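Local structure of ferric-siderophore receptor protein (Streptomyces coelicolor, 2X4L) at residues Val49-Val54 against Leu125-Glu130; Gly53-Leu58 against Val63-Val68; Phe59-Glu64 against Arg158-Ala163; Gly70-Lys75 against Leu86-Val91; Thr92-Glu97 against Ala107-Glu112. The protein probably binds ferric siderophores outside the cell membrane, acting as the solute-binding receptor of an iron-uptake transporter. All coordinates share one frame; numbering follows the deposited sequence.

Interaction 1: residues Val49-Val54 against Leu125-Glu130; sequences VAFTGV and LWSVPE
The indole of W126 meets the phenyl ring of F51 in a T-shaped (edge-to-face) stack, with the five-membered ring supplying the edge. Atom CD1 of W126 sits over the centre of one phenyl face, while CZ and CE2 of F51 lie close to the indole plane. The two ring centroids are 4.8 Å apart and the planes are inclined at 70°. F51 CZ is 3.7 Å from both W126 NE1 and W126 CD1. The indole N-H has its polar partner in E299 OE1, and W98 and F119 also pack on the tryptophan.

S127 approaches the phenyl ring obliquely, its CB 3.4 Å from F51 CD1. Its OG also lies by F51 CE1 and CD1 and is hydrogen-bonded to G99 N. W126 and S127 are the central residues of a type II beta turn from L125 to V128, and both reach F51; S127 has the positive phi (80°) of the third position. F51 ends strand 48-51 of the five-stranded parallel sheet, and the turn belongs to the loop that follows the neighbouring strand 113-118. With CG anti to its backbone N (chi1 175°), the F51 ring is carried toward the turn.

The contact itself is purely van der Waals and aromatic, with no hydrogen bond between the segments. A large flat hydrocarbon suits F51, because it offers a face to the indole edge, whereas W126 and S127 suit the contact by pairing apolar surface with polar groups whose hydrogen bonds are satisfied by E299 and G99.

Interaction 2: residues Gly53-Leu58 against Val63-Val68; sequences GVAAAL and VEVKGV
One direct hydrogen bond joins the two segments: V63 N donates to L58 O at 3.0 Å, nearly straight at 164°. The donor stands 45° above the carbonyl plane. A water adds a second polar link, donating to A55 O at 2.9 Å and to V63 O at 2.8 Å, so each carbonyl receives a hydrogen bond from it.

The remaining contacts are apolar. A55 CB touches V68 CG1 at 3.5 Å and V65 CG2 at 3.7 Å, and the bare methyl of alanine lets two valines close in on one helical position. V68 holds CG1 anti to its carbonyl carbon (chi1 -62°), which puts that branch on the side of A55. L58 CB packs against V63 CB at 4.0 Å, and L58 CD1 reaches the neighbourhood of V65 CG1. Branched valines suit the extended chain, where each offers broad hydrocarbon to the helix. V65 and V63 also rest on I48 of the adjoining strand.

The L58-V63 bond belongs to a Schellman motif that ends helix 52-60. Around it, the chain returns to begin strand 67-69, completing the beta-alpha-beta unit of strand 48-51, helix 52-60 and strand 67-69.

Interaction 3: residues Phe59-Glu64 against Arg158-Ala163; sequences FDYGVE and RMWELA
Just beyond helix 52-60, Y61 faces A163 of helix 153-165 with their CA atoms 6.5 Å apart, and G62, at positive phi, turns the chain as the C-prime residue of a Schellman motif. Glycine suits that position because its backbone angles (71°/28°) are easily reached without a side chain.

Y61 contributes the largest share of the contact. Its CG lies beside the backbone N and opposite the carbonyl carbon (chi1 -63°), which lays the ring against the second helix. The methyl of A163 nestles at the root of the ring, with A163 CB 3.6 Å from Y61 CD2 and 3.8 Å from Y61 CB. Alanine is small enough to let the helix come this near. Farther out, the side chains of Y61 and W160 cross at about a right angle, Y61 OH coming 4.0 Å from W160 CE3. Tryptophan suits its place through its breadth, since the same ring also meets Y304 and touches V175 of helix 173-195. V63 CG2 lies 3.7 Å from A163 O, a van der Waals touch.

The hydroxyl at the end of Y61 has its hydrogen-bond partner outside the two segments, in Y304 N. With no hydrogen bond between the segments, the contact is one of dispersion and shape, and the buried tyrosine combines ring area for the helix with a hydroxyl anchored on Y304.

Interaction 4: residues Gly70-Lys75 against Leu86-Val91; sequences GPTTTK and LDVDKV
V88 packs against T72 and T73 within the long connection between strands 67-69 and 92-95, neighbours in the parallel sheet of this periplasmic binding protein fold. The connection contains no helix, so here one part of a loop covers another. V88 and T72 bury most surface, T73 rather less.

The two methyls of V88 divide the work. V88 CG1 meets T72 CG2 at 3.9 Å, the two side chains running past one another in opposite directions, and V88 CG2 meets T73 CG2 at the same distance of 3.9 Å. Valine suits this place because its fork offers one methyl to each threonine. It lies in a short run, residues 88 to 90, with helical backbone angles.

The threonines are useful for having two unlike branches. With OG1 beside the backbone N (chi1 -55°), the methyl of T72 is left to face V88, and the hydroxyl is turned to polar partners. T73 likewise gives a methyl to V88 while its OG1 is hydrogen-bonded to N96 ND2. The same amide of N96 accepts from T72 N through OD1, so one asparagine side chain fixes the backbone and side chain of successive threonines. T72 OG1 is also hydrogen-bonded to T52 OG1 at the start of helix 52-60. Within its own segment, T72 OG1 donates to G70 O at 2.7 Å, reaching the carbonyl from 54° above its plane.

Interaction 5: residues Thr92-Glu97 against Ala107-Glu112; sequences TVLGNE and ASLAPE
L109, the residue just past helix 103-108, meets T92 and L94 of strand 92-95, an outermost strand within this chain of the five-stranded parallel sheet. Its side chain reaches the strand end-on. L109 CD2 lies on T92, 3.6 Å from T92 OG1 and 3.8 Å from T92 CB, while L109 CD1 touches both T92 CB and L94 CD2, each at 4.1 Å, and comes tip to tip with the second leucine. The contact between T92 OG1 and the leucine methyl is van der Waals only.

L109 holds its CG anti to the carbonyl carbon (chi1 -55°) and its chain extended beyond, giving it the length to span the gap from a backbone whose CA stays 8.4 Å from T92 CA. A leucine suits this role because its fork ends in two methyls at the far end of an extended stem. T92 is beta-branched, as fits a strand, and L94 offers a long apolar chain that also rests on V49.

L109 still has helical backbone angles; A110, with positive phi, is the first residue to leave them, and A110 N bonds to A107 O at 3.0 Å. L109 touches V49 as well, so its tip reaches the central strand of the sheet. Helix 103-108 carries the chain from strand 92-95 to strand 113-118, two strands lying on different sides of strands 67-69 and 48-51. Such a crossover, with strand order 3-2-1-4-5, is typical of Rossmann-like parallel alpha/beta sheets.

From the N terminus, strand 48-51 leads into helix 52-60, and interaction 2 closes the short loop that returns to strand 67-69. Interaction 4 then closes the helix-free connection between strands 67-69 and 92-95, and interaction 5 the next loop, to the end of helix 103-108; these three follow in series. Interactions 4 and 5 are linked through N96 and lie nested within the wider loops of interactions 1 and 3. Those two loops cross: interaction 1 ties the first strand-helix junction to the loop after strand 113-118, whereas interaction 3 joins the end of helix 52-60 to helix 153-165. V54 and M159 touch between them.

Interaction 1: residues Val49-Val54 against Leu125-Glu130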
# COMPACT_ATOMS: atom_id res chain seq x y z
N VAL A 49 -9.25 15.79 -4.01
CA VAL A 49 -8.65 14.89 -5.00
C VAL A 49 -7.58 14.09 -4.35
O VAL A 49 -6.82 14.64 -3.56
CB VAL A 49 -8.12 15.72 -6.19
CG1 VAL A 49 -7.27 14.89 -7.16
CG2 VAL A 49 -9.28 16.44 -6.94
N ALA A 50 -7.56 12.80 -4.59
CA ALA A 50 -6.57 11.96 -3.90
C ALA A 50 -5.96 10.88 -4.78
O ALA A 50 -6.64 10.37 -5.70
CB ALA A 50 -7.27 11.30 -2.68
N PHE A 51 -4.77 10.43 -4.44
CA PHE A 51 -4.24 9.23 -5.02
C PHE A 51 -5.31 8.13 -4.78
O PHE A 51 -5.91 8.08 -3.71
CB PHE A 51 -2.93 8.88 -4.31
CG PHE A 51 -2.36 7.56 -4.78
CD1 PHE A 51 -1.88 7.47 -6.07
CD2 PHE A 51 -2.27 6.49 -3.91
CE1 PHE A 51 -1.39 6.26 -6.55
CE2 PHE A 51 -1.77 5.27 -4.40
CZ PHE A 51 -1.32 5.15 -5.73
N THR A 52 -5.47 7.25 -5.79
CA THR A 52 -6.54 6.27 -5.68
C THR A 52 -6.51 5.55 -4.32
O THR A 52 -7.55 5.36 -3.71
CB THR A 52 -6.44 5.30 -6.81
OG1 THR A 52 -6.59 6.10 -8.00
CG2 THR A 52 -7.61 4.27 -6.73
N GLY A 53 -5.33 5.08 -3.87
CA GLY A 53 -5.27 4.29 -2.62
C GLY A 53 -5.66 5.12 -1.41
O GLY A 53 -6.16 4.54 -0.41
N VAL A 54 -5.38 6.41 -1.44
CA VAL A 54 -5.80 7.31 -0.35
C VAL A 54 -7.31 7.56 -0.41
O VAL A 54 -8.06 7.45 0.60
CB VAL A 54 -5.03 8.65 -0.42
CG1 VAL A 54 -5.63 9.68 0.59
CG2 VAL A 54 -3.56 8.35 -0.08
N LEU A 125 5.42 13.91 -3.59
CA LEU A 125 3.99 13.49 -3.61
C LEU A 125 3.82 12.27 -4.51
O LEU A 125 4.02 12.36 -5.73
CB LEU A 125 3.10 14.65 -4.08
CG LEU A 125 3.13 15.90 -3.16
CD1 LEU A 125 2.18 16.96 -3.71
CD2 LEU A 125 2.80 15.50 -1.73
N TRP A 126 3.44 11.14 -3.91
CA TRP A 126 3.39 9.89 -4.69
C TRP A 126 2.36 9.97 -5.80
O TRP A 126 1.19 10.39 -5.61
CB TRP A 126 2.97 8.78 -3.73
CG TRP A 126 2.95 7.38 -4.36
CD1 TRP A 126 1.87 6.58 -4.42
CD2 TRP A 126 4.07 6.61 -4.86
NE1 TRP A 126 2.24 5.34 -4.94
CE2 TRP A 126 3.58 5.33 -5.16
CE3 TRP A 126 5.46 6.85 -4.99
CZ2 TRP A 126 4.38 4.32 -5.66
CZ3 TRP A 126 6.29 5.83 -5.50
CH2 TRP A 126 5.74 4.57 -5.80
N SER A 127 2.83 9.64 -6.99
CA SER A 127 2.03 9.48 -8.20
C SER A 127 1.66 10.81 -8.88
O SER A 127 1.00 10.79 -9.94
CB SER A 127 0.73 8.64 -7.90
OG SER A 127 0.23 8.05 -9.11
N VAL A 128 2.06 11.95 -8.32
CA VAL A 128 1.81 13.24 -8.97
C VAL A 128 2.93 13.31 -10.01
O VAL A 128 4.11 13.18 -9.67
CB VAL A 128 1.88 14.41 -7.97
CG1 VAL A 128 1.75 15.72 -8.71
CG2 VAL A 128 0.72 14.32 -7.00
N PRO A 129 2.57 13.51 -11.30
CA PRO A 129 3.60 13.46 -12.33
C PRO A 129 4.72 14.45 -12.05
O PRO A 129 4.43 15.63 -11.82
CB PRO A 129 2.89 13.77 -13.61
CG PRO A 129 1.44 13.69 -13.36
CD PRO A 129 1.20 13.64 -11.83
N GLU A 130 5.96 13.97 -12.13
CA GLU A 130 7.04 14.85 -11.93
C GLU A 130 7.07 16.00 -12.90
O GLU A 130 7.38 17.09 -12.49
CB GLU A 130 8.34 14.05 -12.09
CG GLU A 130 9.54 14.88 -11.67
CD GLU A 130 9.56 14.95 -10.13
OE1 GLU A 130 8.84 14.12 -9.44
OE2 GLU A 130 10.29 15.84 -9.65

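Interaction 2: residues Gly53-Leu58 against Val63-Val68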
# COMPACT_ATOMS: atom_id res chain seq x y z
N GLY A 53 -5.33 5.08 -3.87
CA GLY A 53 -5.27 4.29 -2.62
C GLY A 53 -5.66 5.12 -1.41
O GLY A 53 -6.16 4.54 -0.41
N VAL A 54 -5.38 6.41 -1.44
CA VAL A 54 -5.80 7.31 -0.35
C VAL A 54 -7.31 7.56 -0.41
O VAL A 54 -8.06 7.45 0.60
CB VAL A 54 -5.03 8.65 -0.42
CG1 VAL A 54 -5.63 9.68 0.59
CG2 VAL A 54 -3.56 8.35 -0.08
N ALA A 55 -7.86 7.75 -1.64
CA ALA A 55 -9.36 7.84 -1.76
C ALA A 55 -10.00 6.56 -1.24
O ALA A 55 -11.07 6.63 -0.58
CB ALA A 55 -9.72 8.03 -3.23
N ALA A 56 -9.39 5.39 -1.49
CA ALA A 56 -9.98 4.12 -1.06
C ALA A 56 -10.06 4.11 0.47
O ALA A 56 -11.08 3.66 1.10
CB ALA A 56 -9.16 2.96 -1.61
N ALA A 57 -8.98 4.61 1.11
CA ALA A 57 -8.98 4.66 2.62
C ALA A 57 -10.04 5.62 3.14
O ALA A 57 -10.83 5.24 4.05
CB ALA A 57 -7.61 5.10 3.13
N LEU A 58 -10.07 6.81 2.56
CA LEU A 58 -11.05 7.80 3.03
C LEU A 58 -12.47 7.28 2.82
O LEU A 58 -13.33 7.52 3.71
CB LEU A 58 -10.91 9.11 2.22
CG LEU A 58 -9.62 9.81 2.59
CD1 LEU A 58 -9.33 11.02 1.72
CD2 LEU A 58 -9.65 10.29 4.04
N VAL A 63 -15.67 9.37 3.82
CA VAL A 63 -15.28 10.67 3.25
C VAL A 63 -15.18 10.50 1.74
O VAL A 63 -14.39 9.70 1.29
CB VAL A 63 -13.98 11.10 3.86
CG1 VAL A 63 -13.28 12.28 3.09
CG2 VAL A 63 -14.23 11.44 5.38
N GLU A 64 -16.03 11.23 1.01
CA GLU A 64 -16.02 11.12 -0.44
C GLU A 64 -14.97 12.00 -1.06
O GLU A 64 -14.68 13.09 -0.58
CB GLU A 64 -17.40 11.53 -0.98
CG GLU A 64 -17.51 12.09 -2.42
CD GLU A 64 -18.89 12.78 -2.76
OE1 GLU A 64 -19.82 12.78 -1.90
OE2 GLU A 64 -19.03 13.36 -3.88
N VAL A 65 -14.38 11.54 -2.15
CA VAL A 65 -13.52 12.39 -2.98
C VAL A 65 -14.18 12.67 -4.35
O VAL A 65 -15.13 11.94 -4.81
CB VAL A 65 -12.07 11.78 -3.20
CG1 VAL A 65 -11.58 11.32 -1.89
CG2 VAL A 65 -12.11 10.61 -4.22
N LYS A 66 -13.76 13.78 -4.98
CA LYS A 66 -14.29 14.10 -6.31
C LYS A 66 -13.40 13.56 -7.43
O LYS A 66 -13.94 13.21 -8.51
CB LYS A 66 -14.45 15.59 -6.46
CG LYS A 66 -15.43 16.22 -5.44
CD LYS A 66 -16.85 15.93 -5.81
CE LYS A 66 -17.96 16.44 -4.84
NZ LYS A 66 -17.77 17.70 -4.14
N GLY A 67 -12.08 13.47 -7.21
CA GLY A 67 -11.21 12.97 -8.29
C GLY A 67 -10.13 12.07 -7.68
O GLY A 67 -9.80 12.22 -6.50
N VAL A 68 -9.67 11.15 -8.52
CA VAL A 68 -8.60 10.24 -8.11
C VAL A 68 -7.55 10.22 -9.21
O VAL A 68 -7.82 10.48 -10.37
CB VAL A 68 -9.05 8.78 -7.80
CG1 VAL A 68 -10.03 8.83 -6.64
CG2 VAL A 68 -9.68 8.07 -9.04
O HOH W 1 -13.34 8.42 -0.95

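Interaction 3: residues Phe59-Glu64 against Arg158-Ala163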
# COMPACT_ATOMS: atom_id res chain seq x y z
N PHE A 59 -12.74 6.55 1.72
CA PHE A 59 -14.07 5.97 1.49
C PHE A 59 -14.51 5.08 2.68
O PHE A 59 -15.73 5.11 3.06
CB PHE A 59 -14.02 5.13 0.22
CG PHE A 59 -15.36 4.53 -0.14
CD1 PHE A 59 -16.29 5.27 -0.90
CD2 PHE A 59 -15.71 3.27 0.31
CE1 PHE A 59 -17.51 4.74 -1.18
CE2 PHE A 59 -17.00 2.71 0.03
CZ PHE A 59 -17.89 3.48 -0.75
N ASP A 60 -13.59 4.28 3.23
CA ASP A 60 -13.98 3.41 4.34
C ASP A 60 -14.33 4.16 5.64
O ASP A 60 -14.89 3.57 6.60
CB ASP A 60 -12.80 2.46 4.61
CG ASP A 60 -12.71 1.38 3.62
OD1 ASP A 60 -13.57 1.20 2.74
OD2 ASP A 60 -11.72 0.61 3.68
N TYR A 61 -13.94 5.44 5.69
CA TYR A 61 -14.38 6.34 6.78
C TYR A 61 -15.48 7.26 6.35
O TYR A 61 -15.74 8.20 7.05
CB TYR A 61 -13.17 7.15 7.18
CG TYR A 61 -12.07 6.27 7.73
CD1 TYR A 61 -12.35 5.35 8.76
CD2 TYR A 61 -10.75 6.30 7.23
CE1 TYR A 61 -11.36 4.50 9.29
CE2 TYR A 61 -9.75 5.45 7.80
CZ TYR A 61 -10.09 4.56 8.85
OH TYR A 61 -9.09 3.70 9.31
N GLY A 62 -16.11 7.00 5.20
CA GLY A 62 -17.25 7.78 4.73
C GLY A 62 -16.91 9.16 4.28
O GLY A 62 -17.84 10.01 4.26
N VAL A 63 -15.67 9.37 3.82
CA VAL A 63 -15.28 10.67 3.25
C VAL A 63 -15.18 10.50 1.74
O VAL A 63 -14.39 9.70 1.29
CB VAL A 63 -13.98 11.10 3.86
CG1 VAL A 63 -13.28 12.28 3.09
CG2 VAL A 63 -14.23 11.44 5.38
N GLU A 64 -16.03 11.23 1.01
CA GLU A 64 -16.02 11.12 -0.44
C GLU A 64 -14.97 12.00 -1.06
O GLU A 64 -14.68 13.09 -0.58
CB GLU A 64 -17.40 11.53 -0.98
CG GLU A 64 -17.51 12.09 -2.42
CD GLU A 64 -18.89 12.78 -2.76
OE1 GLU A 64 -19.82 12.78 -1.90
OE2 GLU A 64 -19.03 13.36 -3.88
N ARG A 158 -2.48 8.19 11.33
CA ARG A 158 -2.36 9.57 10.71
C ARG A 158 -3.57 9.74 9.72
O ARG A 158 -4.27 10.78 9.63
CB ARG A 158 -1.03 9.78 9.98
CG ARG A 158 0.25 9.84 10.90
CD ARG A 158 0.22 11.11 11.76
NE ARG A 158 0.64 12.26 10.94
CZ ARG A 158 0.05 13.44 10.89
NH1 ARG A 158 -1.08 13.72 11.58
NH2 ARG A 158 0.62 14.34 10.13
N MET A 159 -3.85 8.70 8.90
CA MET A 159 -5.00 8.72 7.98
C MET A 159 -6.35 8.78 8.70
O MET A 159 -7.31 9.44 8.22
CB MET A 159 -4.94 7.48 7.07
CG MET A 159 -6.00 7.52 5.89
SD MET A 159 -5.72 8.92 4.73
CE MET A 159 -4.35 8.24 3.82
N TRP A 160 -6.47 8.06 9.83
CA TRP A 160 -7.65 8.17 10.67
C TRP A 160 -7.86 9.59 11.16
O TRP A 160 -8.99 10.13 11.08
CB TRP A 160 -7.45 7.19 11.80
CG TRP A 160 -8.34 7.27 12.96
CD1 TRP A 160 -8.47 8.32 13.82
CD2 TRP A 160 -9.12 6.21 13.48
NE1 TRP A 160 -9.38 8.03 14.77
CE2 TRP A 160 -9.77 6.72 14.62
CE3 TRP A 160 -9.38 4.91 13.06
CZ2 TRP A 160 -10.67 5.97 15.39
CZ3 TRP A 160 -10.25 4.13 13.83
CH2 TRP A 160 -10.89 4.68 14.99
N GLU A 161 -6.80 10.22 11.66
CA GLU A 161 -6.93 11.62 12.10
C GLU A 161 -7.39 12.51 10.93
O GLU A 161 -8.22 13.43 11.15
CB GLU A 161 -5.58 12.12 12.67
CG GLU A 161 -5.23 11.34 13.94
CD GLU A 161 -3.76 11.40 14.40
OE1 GLU A 161 -2.92 12.09 13.78
OE2 GLU A 161 -3.46 10.78 15.50
N LEU A 162 -6.80 12.30 9.74
CA LEU A 162 -7.17 13.12 8.60
C LEU A 162 -8.63 12.90 8.25
O LEU A 162 -9.40 13.87 8.09
CB LEU A 162 -6.27 12.70 7.42
CG LEU A 162 -6.59 13.36 6.06
CD1 LEU A 162 -6.53 14.89 6.20
CD2 LEU A 162 -5.58 12.92 5.02
N ALA A 163 -9.07 11.65 8.20
CA ALA A 163 -10.45 11.40 7.86
C ALA A 163 -11.46 12.05 8.85
O ALA A 163 -12.44 12.67 8.42
CB ALA A 163 -10.66 9.88 7.79

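Interaction 4: residues Gly70-Lys75 against Leu86-Val91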
# COMPACT_ATOMS: atom_id res chain seq x y z
N GLY A 70 -4.22 7.38 -10.19
CA GLY A 70 -3.50 6.15 -9.81
C GLY A 70 -4.21 4.99 -10.47
O GLY A 70 -5.19 5.14 -11.18
N PRO A 71 -3.67 3.79 -10.24
CA PRO A 71 -4.34 2.60 -10.75
C PRO A 71 -5.74 2.53 -10.17
O PRO A 71 -5.90 2.37 -8.97
CB PRO A 71 -3.44 1.44 -10.21
CG PRO A 71 -2.15 2.07 -9.93
CD PRO A 71 -2.50 3.47 -9.39
N THR A 72 -6.77 2.64 -11.04
CA THR A 72 -8.15 2.78 -10.57
C THR A 72 -9.08 1.71 -11.09
O THR A 72 -9.88 1.18 -10.34
CB THR A 72 -8.67 4.18 -10.89
OG1 THR A 72 -7.78 5.17 -10.33
CG2 THR A 72 -10.06 4.35 -10.15
N THR A 73 -8.98 1.45 -12.44
CA THR A 73 -9.75 0.34 -12.99
C THR A 73 -8.81 -0.56 -13.75
O THR A 73 -7.70 -0.17 -14.18
CB THR A 73 -10.84 0.76 -13.93
OG1 THR A 73 -10.27 1.51 -15.03
CG2 THR A 73 -11.91 1.58 -13.19
N THR A 74 -9.23 -1.79 -13.88
CA THR A 74 -8.53 -2.78 -14.70
C THR A 74 -9.06 -2.71 -16.13
O THR A 74 -10.07 -2.02 -16.47
CB THR A 74 -8.75 -4.20 -14.15
OG1 THR A 74 -10.07 -4.57 -14.55
CG2 THR A 74 -8.52 -4.25 -12.64
N LYS A 75 -8.45 -3.47 -17.02
CA LYS A 75 -8.90 -3.48 -18.42
C LYS A 75 -10.30 -4.04 -18.66
O LYS A 75 -10.94 -3.80 -19.74
CB LYS A 75 -7.89 -4.22 -19.27
CG LYS A 75 -6.53 -3.51 -19.12
CD LYS A 75 -5.81 -3.66 -20.40
CE LYS A 75 -4.33 -3.88 -20.20
NZ LYS A 75 -4.06 -4.36 -21.55
N LEU A 86 -14.14 2.02 -3.37
CA LEU A 86 -14.55 3.27 -3.96
C LEU A 86 -15.56 3.03 -5.07
O LEU A 86 -15.52 2.01 -5.79
CB LEU A 86 -13.25 3.89 -4.58
CG LEU A 86 -13.18 5.36 -4.86
CD1 LEU A 86 -13.19 6.04 -3.49
CD2 LEU A 86 -11.85 5.58 -5.52
N ASP A 87 -16.51 3.96 -5.22
CA ASP A 87 -17.35 3.99 -6.42
C ASP A 87 -16.59 4.62 -7.55
O ASP A 87 -16.55 5.85 -7.71
CB ASP A 87 -18.68 4.72 -6.11
CG ASP A 87 -19.52 4.82 -7.26
OD1 ASP A 87 -19.19 4.29 -8.40
OD2 ASP A 87 -20.72 5.35 -7.16
N VAL A 88 -15.93 3.76 -8.30
CA VAL A 88 -15.02 4.25 -9.37
C VAL A 88 -15.77 4.90 -10.52
O VAL A 88 -15.17 5.71 -11.26
CB VAL A 88 -14.06 3.08 -9.90
CG1 VAL A 88 -13.27 2.58 -8.76
CG2 VAL A 88 -14.80 2.01 -10.61
N ASP A 89 -17.07 4.62 -10.69
CA ASP A 89 -17.86 5.31 -11.73
C ASP A 89 -18.10 6.75 -11.27
O ASP A 89 -18.19 7.64 -12.13
CB ASP A 89 -19.19 4.60 -12.06
CG ASP A 89 -19.90 5.32 -13.24
OD1 ASP A 89 -19.30 5.31 -14.39
OD2 ASP A 89 -20.96 6.00 -13.04
N LYS A 90 -18.33 7.01 -9.97
CA LYS A 90 -18.72 8.35 -9.55
C LYS A 90 -17.58 9.33 -9.55
O LYS A 90 -17.76 10.51 -9.96
CB LYS A 90 -19.38 8.21 -8.18
CG LYS A 90 -19.76 9.57 -7.55
CD LYS A 90 -20.41 9.33 -6.17
CE LYS A 90 -20.91 10.60 -5.51
NZ LYS A 90 -21.79 11.30 -6.42
N VAL A 91 -16.43 8.87 -9.14
CA VAL A 91 -15.30 9.80 -9.07
C VAL A 91 -14.76 10.07 -10.46
O VAL A 91 -15.03 9.32 -11.38
CB VAL A 91 -14.13 9.14 -8.28
CG1 VAL A 91 -14.51 8.86 -6.76
CG2 VAL A 91 -13.61 7.89 -8.89

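Interaction 5: residues Thr92-Glu97 against Ala107-Glu112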
# COMPACT_ATOMS: atom_id res chain seq x y z
N THR A 92 -14.06 11.19 -10.62
CA THR A 92 -13.42 11.46 -11.91
C THR A 92 -12.00 10.90 -11.85
O THR A 92 -11.24 11.29 -10.98
CB THR A 92 -13.35 13.00 -12.14
OG1 THR A 92 -14.72 13.49 -12.30
CG2 THR A 92 -12.52 13.32 -13.41
N VAL A 93 -11.66 10.02 -12.79
CA VAL A 93 -10.36 9.46 -12.85
C VAL A 93 -9.49 10.40 -13.72
O VAL A 93 -9.73 10.60 -14.92
CB VAL A 93 -10.42 8.07 -13.49
CG1 VAL A 93 -9.06 7.45 -13.69
CG2 VAL A 93 -11.23 7.12 -12.57
N LEU A 94 -8.44 10.97 -13.06
CA LEU A 94 -7.56 11.93 -13.69
C LEU A 94 -6.39 11.25 -14.35
O LEU A 94 -5.68 11.88 -15.17
CB LEU A 94 -7.08 12.91 -12.59
CG LEU A 94 -8.23 13.73 -12.01
CD1 LEU A 94 -7.65 14.49 -10.77
CD2 LEU A 94 -8.80 14.76 -12.98
N GLY A 95 -6.12 10.00 -13.96
CA GLY A 95 -5.02 9.22 -14.49
C GLY A 95 -5.30 7.80 -13.93
O GLY A 95 -5.75 7.70 -12.78
N ASN A 96 -4.97 6.78 -14.73
CA ASN A 96 -5.40 5.39 -14.41
C ASN A 96 -4.20 4.46 -14.25
O ASN A 96 -4.32 3.22 -14.49
CB ASN A 96 -6.39 4.85 -15.47
CG ASN A 96 -7.41 3.90 -14.88
OD1 ASN A 96 -7.25 3.39 -13.78
ND2 ASN A 96 -8.48 3.64 -15.67
N GLU A 97 -3.07 5.06 -13.87
CA GLU A 97 -1.81 4.35 -13.63
C GLU A 97 -1.02 5.32 -12.72
O GLU A 97 -1.40 6.51 -12.59
CB GLU A 97 -1.03 3.96 -14.92
CG GLU A 97 -0.66 5.18 -15.68
CD GLU A 97 -0.03 4.90 -17.06
OE1 GLU A 97 -0.15 3.76 -17.52
OE2 GLU A 97 0.59 5.84 -17.66
N ALA A 107 -8.21 20.82 -12.80
CA ALA A 107 -8.76 22.14 -12.57
C ALA A 107 -10.28 22.17 -12.65
O ALA A 107 -10.93 22.90 -11.88
CB ALA A 107 -8.22 23.10 -13.60
N SER A 108 -10.83 21.38 -13.59
CA SER A 108 -12.28 21.33 -13.79
C SER A 108 -13.05 20.84 -12.54
O SER A 108 -14.27 21.07 -12.43
CB SER A 108 -12.63 20.54 -15.04
OG SER A 108 -12.68 19.20 -14.70
N LEU A 109 -12.36 20.17 -11.60
CA LEU A 109 -13.00 19.68 -10.37
C LEU A 109 -13.05 20.74 -9.33
O LEU A 109 -13.56 20.44 -8.24
CB LEU A 109 -12.27 18.40 -9.80
CG LEU A 109 -12.16 17.27 -10.87
CD1 LEU A 109 -11.48 16.14 -10.19
CD2 LEU A 109 -13.53 16.76 -11.34
N ALA A 110 -12.52 21.96 -9.57
CA ALA A 110 -12.46 22.97 -8.53
C ALA A 110 -11.85 22.45 -7.22
O ALA A 110 -12.43 22.47 -6.15
CB ALA A 110 -13.88 23.57 -8.32
N PRO A 111 -10.66 21.86 -7.31
CA PRO A 111 -10.10 21.13 -6.19
C PRO A 111 -9.78 22.03 -5.02
O PRO A 111 -9.29 23.18 -5.19
CB PRO A 111 -8.80 20.51 -6.76
CG PRO A 111 -8.41 21.46 -7.84
CD PRO A 111 -9.72 21.93 -8.44
N GLU A 112 -10.02 21.53 -3.82
CA GLU A 112 -9.75 22.27 -2.56
C GLU A 112 -8.55 21.70 -1.79
O GLU A 112 -7.89 22.38 -1.03
CB GLU A 112 -11.00 22.37 -1.67
CG GLU A 112 -12.01 23.37 -2.28
CD GLU A 112 -13.38 23.20 -1.75
OE1 GLU A 112 -13.86 22.12 -1.41
OE2 GLU A 112 -14.07 24.25 -1.80